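Local coordinates for uncharacterized protein (Ruminococcus gnavus, PDB 4QAN), which is of unknown function but is built as a divergent, cystatin-like member of the NTF2-like superfamily and probably binds metal ions, at residues A[226-231]-A[265-270]; A[272-277]-A[336-341]; A[324-329]-A[357-362]. All blocks are in the same frame, centred on the assembly; numbering follows the deposited sequence.

Contact 1: residues A[226-231]-A[265-270]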
loop_
_atom_site.group_PDB
_atom_site.type_symbol
_atom_site.label_atom_id
_atom_site.label_comp_id
_atom_site.label_asym_id
_atom_site.label_seq_id
_atom_site.Cartn_x
_atom_site.Cartn_y
_atom_site.Cartn_z
ATOM N N GLU A 226 22.128 -1.849 7.978
ATOM C CA GLU A 226 22.319 -3.244 8.402
ATOM C C GLU A 226 21.052 -3.851 9.016
ATOM O O GLU A 226 20.667 -4.970 8.665
ATOM C CB GLU A 226 23.499 -3.366 9.370
ATOM C CG GLU A 226 24.864 -3.235 8.681
ATOM C CD GLU A 226 25.979 -2.666 9.577
ATOM O OE1 GLU A 226 25.782 -2.537 10.811
ATOM O OE2 GLU A 226 27.069 -2.321 9.043
ATOM N N GLN A 227 20.383 -3.118 9.897
ATOM C CA GLN A 227 19.226 -3.677 10.575
ATOM C C GLN A 227 18.009 -3.688 9.709
ATOM O O GLN A 227 17.152 -4.527 9.904
ATOM C CB GLN A 227 18.912 -2.958 11.888
ATOM C CG GLN A 227 19.787 -3.379 13.063
ATOM C CD GLN A 227 19.672 -4.865 13.362
ATOM O OE1 GLN A 227 20.627 -5.606 13.166
ATOM N NE2 GLN A 227 18.488 -5.308 13.826
ATOM N N PHE A 228 17.916 -2.721 8.793
ATOM C CA PHE A 228 16.908 -2.708 7.731
ATOM C C PHE A 228 16.982 -3.986 6.885
ATOM O O PHE A 228 15.987 -4.690 6.718
ATOM C CB PHE A 228 17.131 -1.455 6.877
ATOM C CG PHE A 228 16.317 -1.395 5.602
ATOM C CD1 PHE A 228 14.961 -1.111 5.636
ATOM C CD2 PHE A 228 16.930 -1.539 4.365
ATOM C CE1 PHE A 228 14.229 -1.007 4.464
ATOM C CE2 PHE A 228 16.196 -1.432 3.193
ATOM C CZ PHE A 228 14.838 -1.174 3.250
ATOM N N ILE A 229 18.177 -4.318 6.404
ATOM C CA ILE A 229 18.383 -5.573 5.674
ATOM C C ILE A 229 18.139 -6.822 6.533
ATOM O O ILE A 229 17.632 -7.819 6.042
ATOM C CB ILE A 229 19.777 -5.592 4.999
ATOM C CG1 ILE A 229 19.855 -4.468 3.943
ATOM C CG2 ILE A 229 20.098 -6.955 4.396
ATOM C CD1 ILE A 229 18.784 -4.502 2.866
ATOM N N TYR A 230 18.461 -6.769 7.815
ATOM C CA TYR A 230 18.193 -7.889 8.703
ATOM C C TYR A 230 16.685 -8.112 8.833
ATOM O O TYR A 230 16.217 -9.257 8.828
ATOM C CB TYR A 230 18.802 -7.652 10.089
ATOM C CG TYR A 230 18.508 -8.756 11.108
ATOM C CD1 TYR A 230 19.090 -10.012 10.985
ATOM C CD2 TYR A 230 17.639 -8.532 12.192
ATOM C CE1 TYR A 230 18.827 -11.021 11.906
ATOM C CE2 TYR A 230 17.363 -9.531 13.123
ATOM C CZ TYR A 230 17.962 -10.770 12.982
ATOM O OH TYR A 230 17.710 -11.762 13.894
ATOM N N ALA A 231 15.933 -7.027 8.971
ATOM C CA ALA A 231 14.465 -7.107 8.974
ATOM C C ALA A 231 13.899 -7.813 7.722
ATOM O O ALA A 231 13.004 -8.672 7.806
ATOM C CB ALA A 231 13.872 -5.714 9.102
ATOM N N LYS A 265 6.214 0.866 -1.371
ATOM C CA LYS A 265 6.384 0.722 -2.792
ATOM C C LYS A 265 7.847 0.692 -3.200
ATOM O O LYS A 265 8.210 -0.127 -4.054
ATOM C CB LYS A 265 5.673 1.839 -3.542
ATOM C CG LYS A 265 5.584 1.532 -5.019
ATOM C CD LYS A 265 4.805 2.563 -5.790
ATOM C CE LYS A 265 4.762 2.134 -7.248
ATOM N NZ LYS A 265 4.103 3.156 -8.073
ATOM N N GLU A 266 8.664 1.585 -2.624
ATOM C CA GLU A 266 10.121 1.644 -2.919
ATOM C C GLU A 266 10.826 0.378 -2.455
ATOM O O GLU A 266 11.758 -0.111 -3.112
ATOM C CB GLU A 266 10.840 2.792 -2.173
ATOM C CG GLU A 266 10.586 4.231 -2.599
ATOM C CD GLU A 266 11.291 5.259 -1.667
ATOM O OE1 GLU A 266 12.565 5.268 -1.496
ATOM O OE2 GLU A 266 10.550 6.097 -1.095
ATOM N N LEU A 267 10.414 -0.113 -1.293
ATOM C CA LEU A 267 10.970 -1.328 -0.719
ATOM C C LEU A 267 10.628 -2.520 -1.618
ATOM O O LEU A 267 11.530 -3.227 -2.101
ATOM C CB LEU A 267 10.454 -1.515 0.714
ATOM C CG LEU A 267 10.762 -2.807 1.485
ATOM C CD1 LEU A 267 12.184 -3.280 1.263
ATOM C CD2 LEU A 267 10.499 -2.634 2.978
ATOM N N LYS A 268 9.340 -2.703 -1.884
ATOM C CA LYS A 268 8.868 -3.685 -2.869
ATOM C C LYS A 268 9.668 -3.644 -4.159
ATOM O O LYS A 268 10.068 -4.674 -4.715
ATOM C CB LYS A 268 7.404 -3.428 -3.212
ATOM C CG LYS A 268 6.825 -4.434 -4.202
ATOM C CD LYS A 268 5.450 -4.052 -4.705
ATOM C CE LYS A 268 5.495 -2.813 -5.572
ATOM N NZ LYS A 268 4.117 -2.308 -5.820
ATOM N N THR A 269 9.914 -2.432 -4.620
ATOM C CA THR A 269 10.586 -2.231 -5.860
ATOM C C THR A 269 12.018 -2.763 -5.769
ATOM O O THR A 269 12.518 -3.390 -6.705
ATOM C CB THR A 269 10.505 -0.748 -6.250
ATOM O OG1 THR A 269 9.125 -0.414 -6.464
ATOM C CG2 THR A 269 11.306 -0.465 -7.508
HETATM N N MSE A 270 12.650 -2.537 -4.624
HETATM C CA MSE A 270 13.999 -3.016 -4.363
HETATM C C MSE A 270 14.007 -4.532 -4.354
HETATM O O MSE A 270 14.831 -5.149 -5.014
HETATM C CB MSE A 270 14.526 -2.422 -3.053
HETATM C CG MSE A 270 15.930 -2.966 -2.800
HETATM SE SE MSE A 270 16.762 -2.310 -1.155
HETATM C CE MSE A 270 15.900 -3.560 0.101
#
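Phe228 and Met270, the latter a selenomethionine in the crystal, reach toward each other from two helices whose short segments run at 74° and come no closer than 13.3 Å between axes. Long apolar side chains can bridge such a separation, and Phe228 illustrates how. Its CB leaves the helix in the direction of segment 265-270, and CG lies trans to the backbone N (chi1 171°), which projects the ring outward between the two backbones. CB, CG and the inner ring atoms serve as the spacer; the contacts begin at the far end. CE2 meets the terminal methyl CE of Met270 at 3.8 Å. CZ, at the tip, lies 3.9 Å from CD1 of Leu267, whose side chain runs past the ring in the opposite direction. Both methyls approach the ring obliquely. Helices packed over a curved sheet are consistent with the cystatin-like, NTF2-like fold of this protein, and here an apolar seam joins helices 221-234 and 254-275. Ile351 of strand 349-353 and Ala240 of helix 237-242 also pack on Phe228, linking the seam to the sheet and to a third helix. Met270 is extended through chi2 and bends only at chi3 (82°), turning CE aside from the line of the chain. That bend brings the same methyl to 4.1 Å from CD1 of Ile229, so that it rests against both ring and isoleucine tip.

Contact 2: residues A[272-277]-A[336-341]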
loop_
_atom_site.group_PDB
_atom_site.type_symbol
_atom_site.label_atom_id
_atom_site.label_comp_id
_atom_site.label_asym_id
_atom_site.label_seq_id
_atom_site.Cartn_x
_atom_site.Cartn_y
_atom_site.Cartn_z
ATOM N N TYR A 272 11.926 -6.517 -5.799
ATOM C CA TYR A 272 11.652 -6.987 -7.160
ATOM C C TYR A 272 12.936 -6.903 -7.979
ATOM O O TYR A 272 13.177 -7.735 -8.863
ATOM C CB TYR A 272 10.530 -6.171 -7.814
ATOM C CG TYR A 272 9.104 -6.503 -7.358
ATOM C CD1 TYR A 272 8.847 -7.325 -6.248
ATOM C CD2 TYR A 272 8.018 -5.988 -8.044
ATOM C CE1 TYR A 272 7.549 -7.605 -5.862
ATOM C CE2 TYR A 272 6.719 -6.249 -7.648
ATOM C CZ TYR A 272 6.491 -7.055 -6.567
ATOM O OH TYR A 272 5.197 -7.312 -6.209
ATOM N N GLY A 273 13.779 -5.923 -7.669
ATOM C CA GLY A 273 15.086 -5.801 -8.333
ATOM C C GLY A 273 15.969 -7.026 -8.119
ATOM O O GLY A 273 16.608 -7.517 -9.060
ATOM N N PHE A 274 16.021 -7.516 -6.881
ATOM C CA PHE A 274 16.814 -8.718 -6.559
ATOM C C PHE A 274 16.153 -9.966 -7.146
ATOM O O PHE A 274 16.830 -10.897 -7.559
ATOM C CB PHE A 274 16.984 -8.906 -5.044
ATOM C CG PHE A 274 17.813 -7.844 -4.381
ATOM C CD1 PHE A 274 19.154 -7.698 -4.680
ATOM C CD2 PHE A 274 17.257 -7.013 -3.412
ATOM C CE1 PHE A 274 19.915 -6.727 -4.057
ATOM C CE2 PHE A 274 18.017 -6.033 -2.790
ATOM C CZ PHE A 274 19.351 -5.899 -3.109
ATOM N N LEU A 275 14.829 -9.977 -7.179
ATOM C CA LEU A 275 14.092 -11.074 -7.785
ATOM C C LEU A 275 14.140 -11.082 -9.310
ATOM O O LEU A 275 13.729 -12.062 -9.928
ATOM C CB LEU A 275 12.640 -11.026 -7.342
ATOM C CG LEU A 275 12.397 -11.287 -5.859
ATOM C CD1 LEU A 275 10.996 -10.838 -5.450
ATOM C CD2 LEU A 275 12.598 -12.756 -5.560
ATOM N N GLY A 276 14.610 -9.999 -9.926
ATOM C CA GLY A 276 14.609 -9.887 -11.390
ATOM C C GLY A 276 13.254 -9.569 -12.021
ATOM O O GLY A 276 13.016 -9.894 -13.164
ATOM N N THR A 277 12.374 -8.899 -11.297
ATOM C CA THR A 277 11.006 -8.695 -11.760
ATOM C C THR A 277 10.573 -7.244 -11.769
ATOM O O THR A 277 9.407 -6.968 -12.032
ATOM C CB THR A 277 10.020 -9.395 -10.829
ATOM O OG1 THR A 277 10.228 -8.926 -9.497
ATOM C CG2 THR A 277 10.180 -10.886 -10.890
ATOM N N TYR A 336 24.990 -7.249 -6.010
ATOM C CA TYR A 336 24.275 -6.056 -6.433
ATOM C C TYR A 336 24.760 -4.845 -5.654
ATOM O O TYR A 336 25.388 -4.968 -4.601
ATOM C CB TYR A 336 22.772 -6.227 -6.205
ATOM C CG TYR A 336 22.155 -7.328 -7.030
ATOM C CD1 TYR A 336 22.162 -8.652 -6.583
ATOM C CD2 TYR A 336 21.585 -7.058 -8.270
ATOM C CE1 TYR A 336 21.605 -9.670 -7.342
ATOM C CE2 TYR A 336 21.026 -8.070 -9.042
ATOM C CZ TYR A 336 21.041 -9.373 -8.576
ATOM O OH TYR A 336 20.492 -10.376 -9.331
ATOM N N LEU A 337 24.466 -3.674 -6.200
ATOM C CA LEU A 337 24.634 -2.426 -5.503
ATOM C C LEU A 337 23.265 -1.747 -5.397
ATOM O O LEU A 337 22.469 -1.786 -6.334
ATOM C CB LEU A 337 25.589 -1.527 -6.265
ATOM C CG LEU A 337 26.194 -0.381 -5.455
ATOM C CD1 LEU A 337 27.362 -0.888 -4.610
ATOM C CD2 LEU A 337 26.664 0.743 -6.362
ATOM N N THR A 338 22.996 -1.125 -4.255
ATOM C CA THR A 338 21.924 -0.148 -4.164
ATOM C C THR A 338 22.389 1.099 -3.445
ATOM O O THR A 338 23.447 1.104 -2.838
ATOM C CB THR A 338 20.741 -0.694 -3.367
ATOM O OG1 THR A 338 21.084 -0.724 -1.965
ATOM C CG2 THR A 338 20.362 -2.076 -3.881
ATOM N N GLY A 339 21.556 2.131 -3.494
ATOM C CA GLY A 339 21.821 3.402 -2.850
ATOM C C GLY A 339 20.846 3.748 -1.745
ATOM O O GLY A 339 19.660 3.422 -1.822
ATOM N N TYR A 340 21.363 4.411 -0.716
ATOM C CA TYR A 340 20.566 4.904 0.405
ATOM C C TYR A 340 20.853 6.369 0.635
ATOM O O TYR A 340 21.952 6.851 0.365
ATOM C CB TYR A 340 20.916 4.163 1.693
ATOM C CG TYR A 340 20.533 2.712 1.726
ATOM C CD1 TYR A 340 21.361 1.744 1.168
ATOM C CD2 TYR A 340 19.361 2.309 2.332
ATOM C CE1 TYR A 340 21.022 0.412 1.205
ATOM C CE2 TYR A 340 19.008 0.984 2.372
ATOM C CZ TYR A 340 19.852 0.035 1.817
ATOM O OH TYR A 340 19.491 -1.278 1.861
ATOM N N THR A 341 19.846 7.082 1.121
ATOM C CA THR A 341 20.033 8.440 1.618
ATOM C C THR A 341 19.531 8.350 3.041
ATOM O O THR A 341 18.403 7.908 3.268
ATOM C CB THR A 341 19.243 9.498 0.813
ATOM O OG1 THR A 341 19.688 9.519 -0.545
ATOM C CG2 THR A 341 19.430 10.878 1.404
#
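Phe274 and Tyr336 form a T-shaped pair, an instructive case of an aromatic edge set against an aromatic face. The ring centroids are 5.3 Å apart and the planes stand at 90°. Phe274 supplies the edge: its CD1 sits 3.6 Å above the plane of the Tyr336 ring, displaced toward the rim on the CG-CD1 side. The polarity of such a pair is favourable, because the slightly positive ring hydrogens of the phenylalanine point into the electron-rich face of the tyrosine.

Apolar contacts continue around the ring. CE1 of Phe274 touches CB of Tyr336 at 3.6 Å, close to the phenylalanine plane, whereas CG2 of Thr338 approaches obliquely, 4.0 Å from CZ of Phe274. With CG opposite its carbonyl carbon (chi1 -67°), Phe274 swings its ring from the last turn of the helix over to the strand, although its CB does not itself aim there. Thr338 offers its methyl to the ring while OG1 is engaged elsewhere, by the hydroxyl of Tyr329.

Hydrogen bonds belong to the helix end. Gly276, with positive phi, is the C-prime residue of a Schellman motif: Thr277 N bonds to Tyr272 O at 2.8 Å, while the companion bond from Gly276 N to Gly273 O is weak. Thr277 OG1 adds a second donor to Tyr272 O at 3.2 Å, from the same face of that carbonyl as the amide.

The contact thus ties the C-terminal end of helix 254-275 to strand 334-344, which pairs with strand 322-331 and, along different parts of its length, with 367-369 and 349-353. Lys296 of helix 287-296 reaches the carbonyl of Leu275, and Arg368 of strand 367-369 packs against Tyr336.

Contact 3: residues A[324-329]-A[357-362]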
loop_
_atom_site.group_PDB
_atom_site.type_symbol
_atom_site.label_atom_id
_atom_site.label_comp_id
_atom_site.label_asym_id
_atom_site.label_seq_id
_atom_site.Cartn_x
_atom_site.Cartn_y
_atom_site.Cartn_z
ATOM N N GLN A 324 24.587 10.072 1.950
ATOM C CA GLN A 324 24.345 9.004 0.993
ATOM C C GLN A 324 25.332 7.855 1.175
ATOM O O GLN A 324 26.537 8.058 1.380
ATOM C CB GLN A 324 24.427 9.531 -0.431
ATOM C CG GLN A 324 23.220 10.343 -0.836
ATOM C CD GLN A 324 23.375 10.935 -2.221
ATOM O OE1 GLN A 324 23.480 10.212 -3.211
ATOM N NE2 GLN A 324 23.380 12.250 -2.297
ATOM N N TYR A 325 24.798 6.646 1.089
ATOM C CA TYR A 325 25.567 5.446 1.312
ATOM C C TYR A 325 25.201 4.440 0.230
ATOM O O TYR A 325 24.060 4.417 -0.232
ATOM C CB TYR A 325 25.254 4.885 2.718
ATOM C CG TYR A 325 26.039 5.560 3.823
ATOM C CD1 TYR A 325 25.610 6.765 4.392
ATOM C CD2 TYR A 325 27.230 4.996 4.295
ATOM C CE1 TYR A 325 26.345 7.388 5.388
ATOM C CE2 TYR A 325 27.964 5.611 5.292
ATOM C CZ TYR A 325 27.522 6.807 5.833
ATOM O OH TYR A 325 28.271 7.403 6.828
ATOM N N ALA A 326 26.170 3.606 -0.153
ATOM C CA ALA A 326 25.937 2.494 -1.071
ATOM C C ALA A 326 25.902 1.189 -0.312
ATOM O O ALA A 326 26.708 0.959 0.571
ATOM C CB ALA A 326 27.031 2.449 -2.126
ATOM N N GLY A 327 24.942 0.338 -0.647
ATOM C CA GLY A 327 24.867 -1.022 -0.114
ATOM C C GLY A 327 25.455 -1.971 -1.150
ATOM O O GLY A 327 25.113 -1.889 -2.332
ATOM N N LEU A 328 26.369 -2.836 -0.720
ATOM C CA LEU A 328 26.912 -3.892 -1.576
ATOM C C LEU A 328 26.417 -5.225 -1.031
ATOM O O LEU A 328 26.541 -5.485 0.168
ATOM C CB LEU A 328 28.440 -3.844 -1.595
ATOM C CG LEU A 328 29.166 -4.936 -2.373
ATOM C CD1 LEU A 328 28.861 -4.806 -3.853
ATOM C CD2 LEU A 328 30.672 -4.873 -2.135
ATOM N N TYR A 329 25.835 -6.052 -1.903
ATOM C CA TYR A 329 25.089 -7.230 -1.469
ATOM C C TYR A 329 25.548 -8.512 -2.142
ATOM O O TYR A 329 26.157 -8.487 -3.202
ATOM C CB TYR A 329 23.595 -7.091 -1.801
ATOM C CG TYR A 329 22.903 -5.842 -1.297
ATOM C CD1 TYR A 329 23.064 -4.633 -1.952
ATOM C CD2 TYR A 329 22.062 -5.883 -0.192
ATOM C CE1 TYR A 329 22.438 -3.504 -1.513
ATOM C CE2 TYR A 329 21.404 -4.750 0.251
ATOM C CZ TYR A 329 21.604 -3.555 -0.419
ATOM O OH TYR A 329 20.982 -2.404 -0.012
ATOM N N PRO A 357 21.213 9.723 -5.369
ATOM C CA PRO A 357 21.332 10.527 -6.569
ATOM C C PRO A 357 22.786 10.738 -6.980
ATOM O O PRO A 357 23.088 10.822 -8.172
ATOM C CB PRO A 357 20.718 11.861 -6.166
ATOM C CG PRO A 357 19.808 11.549 -5.052
ATOM C CD PRO A 357 20.369 10.367 -4.347
ATOM N N ALA A 358 23.672 10.788 -5.992
ATOM C CA ALA A 358 25.093 11.051 -6.220
ATOM C C ALA A 358 25.794 9.982 -7.076
ATOM O O ALA A 358 26.838 10.244 -7.674
ATOM C CB ALA A 358 25.790 11.203 -4.877
ATOM N N LEU A 359 25.233 8.780 -7.106
ATOM C CA LEU A 359 25.691 7.703 -7.982
ATOM C C LEU A 359 24.638 7.354 -9.033
ATOM O O LEU A 359 24.680 6.269 -9.616
ATOM C CB LEU A 359 25.994 6.449 -7.155
ATOM C CG LEU A 359 27.183 6.505 -6.190
ATOM C CD1 LEU A 359 27.284 5.182 -5.444
ATOM C CD2 LEU A 359 28.483 6.814 -6.913
ATOM N N SER A 360 23.703 8.276 -9.266
ATOM C CA SER A 360 22.613 8.101 -10.224
ATOM C C SER A 360 21.697 6.908 -9.919
ATOM O O SER A 360 21.041 6.383 -10.817
ATOM C CB SER A 360 23.154 8.013 -11.658
ATOM O OG SER A 360 22.090 7.814 -12.569
ATOM N N LEU A 361 21.626 6.513 -8.650
ATOM C CA LEU A 361 20.785 5.396 -8.242
ATOM C C LEU A 361 19.418 5.879 -7.779
ATOM O O LEU A 361 19.286 6.513 -6.731
ATOM C CB LEU A 361 21.453 4.576 -7.137
ATOM C CG LEU A 361 22.613 3.648 -7.515
ATOM C CD1 LEU A 361 23.102 2.895 -6.287
ATOM C CD2 LEU A 361 22.224 2.648 -8.593
ATOM N N GLU A 362 18.392 5.556 -8.559
ATOM C CA GLU A 362 17.036 5.963 -8.238
ATOM C C GLU A 362 16.430 5.133 -7.124
ATOM O O GLU A 362 16.913 4.057 -6.772
ATOM C CB GLU A 362 16.157 5.917 -9.483
ATOM C CG GLU A 362 16.509 7.041 -10.447
ATOM C CD GLU A 362 16.164 6.740 -11.890
ATOM O OE1 GLU A 362 14.960 6.684 -12.220
ATOM O OE2 GLU A 362 17.104 6.582 -12.699
#
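Gln324 and Ala358 meet through one precise hydrogen bond, by which a strand of the cystatin-like sheet holds the loop that follows strand 349-353. The backbone N of Ala358 donates to OE1 of Gln324 over 2.8 Å, with an N-H...O angle of 157°. The donor lies in the carbonyl plane of the amide, on a lone pair of OE1. Packing around this oxygen is tight: CB of Ala358 is 3.0 Å and CD of Pro357 3.3 Å from OE1 of Gln324. The proline nitrogen is also near, but it carries no hydrogen to donate, and the amide of the next residue makes the bond. Farther along, CB of Ala326 rests at 4.3 Å from CD1 of Leu359, a lighter apolar touch.

What positions the amide is partly its own chain, extended beyond CG (chi2 176°), and partly the strand, where Asn318 OD1 accepts from the backbone N of Gln324. Thr341 of strand 334-344 packs beside its side chain. Were Gln324 replaced by a leucine, the N-H of Ala358 would probably be left without this acceptor and the turn at Pro357 and Ala358 less firmly held.

On the loop side, Pro357 and Ala358 form a short 3-10 turn. A G1 beta bulge follows, in which Ser360 and Leu361 both face Ala356. Ser360 is a magnesium-binding residue, though no ion is bound to this chain; its CB points away from the strand. The backbone N of Ser360 closes the turn by bonding to Pro357 O at 2.8 Å.

In the fold
The three contacts adjoin one another where helices 221-234 and 254-275 pack on the mixed sheet, with the magnesium-site loop at contact 3. Contacts 1 and 2 share helix 254-275, and their centres are about 9 Å apart; contact 3 lies about 10 Å from contact 2 and 14 Å from contact 1. Tyr340, on the strand of contact 2, joins them: its OH packs 3.5 Å from Ile229 CD1 and probably hydrogen-bonds, at 2.6 Å, to Tyr329 OH on the strand of contact 3. Ile229 CD1 also touches Tyr329 CE2 at 3.7 Å. Ser360, the magnesium-site residue, belongs to contact 3 alone, although Gly339 N of contact 2 lies 3.3 Å from Leu361 CD1.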